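Local coordinates for PROTEIN (hypothetical protein EF0366) (Enterococcus faecalis, PDB 1VPY) that is of unknown function but belongs to the DUF72 family and adopts a TIM-barrel fold of eight parallel strands ringed by helices, at residues Y227-T231 with Q232-D236. Residues are numbered along the deposited sequence; the frame is centred on the assembly and turned at random.
With ZN (zinc ion), chain B.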
loop_
_atom_site.group_PDB
_atom_site.type_symbol
_atom_site.label_atom_id
_atom_site.label_comp_id
_atom_site.label_asym_id
_atom_site.label_seq_id
_atom_site.Cartn_x
_atom_site.Cartn_y
_atom_site.Cartn_z
ATOM N N TYR A 227 -2.953 -8.486 -16.196
ATOM C CA TYR A 227 -3.382 -9.699 -15.519
ATOM C C TYR A 227 -4.779 -9.563 -14.939
ATOM O O TYR A 227 -5.024 -8.702 -14.105
ATOM C CB TYR A 227 -2.406 -10.130 -14.421
ATOM C CG TYR A 227 -2.612 -11.580 -14.034
ATOM C CD1 TYR A 227 -2.147 -12.606 -14.854
ATOM C CD2 TYR A 227 -3.298 -11.928 -12.871
ATOM C CE1 TYR A 227 -2.345 -13.939 -14.515
ATOM C CE2 TYR A 227 -3.502 -13.259 -12.520
ATOM C CZ TYR A 227 -3.025 -14.257 -13.351
ATOM O OH TYR A 227 -3.217 -15.577 -13.031
ATOM N N HIS A 228 -5.683 -10.424 -15.396
ATOM C CA HIS A 228 -7.045 -10.501 -14.881
ATOM C C HIS A 228 -7.146 -11.769 -14.032
ATOM O O HIS A 228 -7.079 -12.875 -14.557
ATOM C CB HIS A 228 -8.050 -10.520 -16.047
ATOM C CG HIS A 228 -9.487 -10.659 -15.634
ATOM N ND1 HIS A 228 -10.376 -9.604 -15.665
ATOM C CD2 HIS A 228 -10.200 -11.735 -15.218
ATOM C CE1 HIS A 228 -11.567 -10.020 -15.266
ATOM N NE2 HIS A 228 -11.487 -11.309 -14.990
ATOM N N TYR A 229 -7.281 -11.595 -12.720
ATOM C CA TYR A 229 -7.438 -12.713 -11.790
ATOM C C TYR A 229 -8.697 -13.504 -12.085
ATOM O O TYR A 229 -9.743 -12.928 -12.389
ATOM C CB TYR A 229 -7.516 -12.206 -10.353
ATOM C CG TYR A 229 -6.210 -11.765 -9.737
ATOM C CD1 TYR A 229 -5.242 -12.690 -9.380
ATOM C CD2 TYR A 229 -5.964 -10.417 -9.471
ATOM C CE1 TYR A 229 -4.049 -12.290 -8.796
ATOM C CE2 TYR A 229 -4.769 -10.003 -8.885
ATOM C CZ TYR A 229 -3.817 -10.947 -8.547
ATOM O OH TYR A 229 -2.631 -10.557 -7.955
ATOM N N ASN A 230 -8.593 -14.824 -11.987
ATOM C CA ASN A 230 -9.723 -15.705 -12.285
ATOM C C ASN A 230 -10.496 -16.050 -11.024
ATOM O O ASN A 230 -10.124 -15.626 -9.931
ATOM C CB ASN A 230 -9.274 -16.977 -13.028
ATOM C CG ASN A 230 -8.289 -17.826 -12.227
ATOM O OD1 ASN A 230 -8.371 -17.924 -11.002
ATOM N ND2 ASN A 230 -7.355 -18.453 -12.929
ATOM N N THR A 231 -11.559 -16.831 -11.185
ATOM C CA THR A 231 -12.450 -17.185 -10.086
ATOM C C THR A 231 -11.712 -17.945 -8.976
ATOM O O THR A 231 -11.908 -17.658 -7.792
ATOM C CB THR A 231 -13.679 -17.967 -10.609
ATOM O OG1 THR A 231 -14.215 -17.281 -11.743
ATOM C CG2 THR A 231 -14.772 -18.066 -9.546
ATOM N N GLN A 232 -10.848 -18.884 -9.361
ATOM C CA GLN A 232 -10.056 -19.643 -8.393
ATOM C C GLN A 232 -9.046 -18.774 -7.646
ATOM O O GLN A 232 -8.851 -18.939 -6.439
ATOM C CB GLN A 232 -9.357 -20.837 -9.054
ATOM C CG GLN A 232 -8.665 -21.788 -8.072
ATOM C CD GLN A 232 -9.637 -22.479 -7.126
ATOM O OE1 GLN A 232 -9.722 -22.145 -5.941
ATOM N NE2 GLN A 232 -10.381 -23.444 -7.649
ATOM N N GLU A 233 -8.407 -17.848 -8.350
ATOM C CA GLU A 233 -7.459 -16.946 -7.705
ATOM C C GLU A 233 -8.153 -16.005 -6.729
ATOM O O GLU A 233 -7.683 -15.825 -5.597
ATOM C CB GLU A 233 -6.633 -16.186 -8.738
ATOM C CG GLU A 233 -5.698 -17.104 -9.509
ATOM C CD GLU A 233 -5.112 -16.469 -10.752
ATOM O OE1 GLU A 233 -5.764 -15.595 -11.375
ATOM O OE2 GLU A 233 -3.988 -16.867 -11.111
ATOM N N ILE A 234 -9.281 -15.430 -7.144
ATOM C CA ILE A 234 -10.073 -14.586 -6.240
ATOM C C ILE A 234 -10.517 -15.382 -5.013
ATOM O O ILE A 234 -10.616 -14.827 -3.922
ATOM C CB ILE A 234 -11.310 -13.946 -6.933
ATOM C CG1 ILE A 234 -10.892 -13.036 -8.095
ATOM C CG2 ILE A 234 -12.171 -13.179 -5.930
ATOM C CD1 ILE A 234 -10.068 -11.845 -7.691
ATOM N N ALA A 235 -10.770 -16.679 -5.195
ATOM C CA ALA A 235 -11.160 -17.550 -4.093
ATOM C C ALA A 235 -10.009 -17.775 -3.115
ATOM O O ALA A 235 -10.214 -17.712 -1.901
ATOM C CB ALA A 235 -11.687 -18.882 -4.617
ATOM N N ASP A 236 -8.812 -18.041 -3.644
ATOM C CA ASP A 236 -7.622 -18.250 -2.818
ATOM C C ASP A 236 -7.320 -16.987 -2.030
ATOM O O ASP A 236 -7.167 -17.037 -0.807
ATOM C CB ASP A 236 -6.409 -18.626 -3.673
ATOM C CG ASP A 236 -6.545 -19.997 -4.339
ATOM O OD1 ASP A 236 -7.067 -20.944 -3.713
ATOM O OD2 ASP A 236 -6.110 -20.126 -5.505
HETATM ZN ZN ZN B . -13.255 -12.624 -14.242
#
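The CA atoms of Asn230 and Glu233 lie 5.3 Å apart where the extended chain of 227-230 turns into helix 231-245. The first helical bonds run from Ile234 N to Asn230 O (2.9 Å) and from Ala235 N to Thr231 O. Ahead of them the first-turn amide of Glu233 needs another acceptor, and Asn230 OD1 supplies it at 2.7 Å, with the C=O pointing almost straight at the donor. Asparagine suits this N-cap because its side chain is short and a chi1 of 61° swings OD1 back over the first turn.

Glu233 returns the bond. Its extended chain carries OE1 to Asn230 N (3.0 Å), completing a capping box, with the carboxylate stacked on the Asn230 amide, their planes 29° apart. The box caps the N-terminus of helix 231-245, which follows strand 201-205, the seventh strand of the TIM barrel. The helix start would probably favour a negative charge on Glu233.

Glutamate's second oxygen, OE2, accepts from Tyr227 OH, though the 2.4 Å length is doubtful at this resolution. OE1 also lies at the Tyr229 ring edge, 3.6 Å from CD1. Tyrosine suits this place by pairing an apolar flank, CB on Ile234 CD1 (3.7 Å), with a hydroxyl hydrogen-bonded to Asp180 OD2 and Gly207 N. The CB of His228 points away from the helix; its NE2 binds a zinc ion at 2.3 Å, while Asp262 OD1 holds ND1.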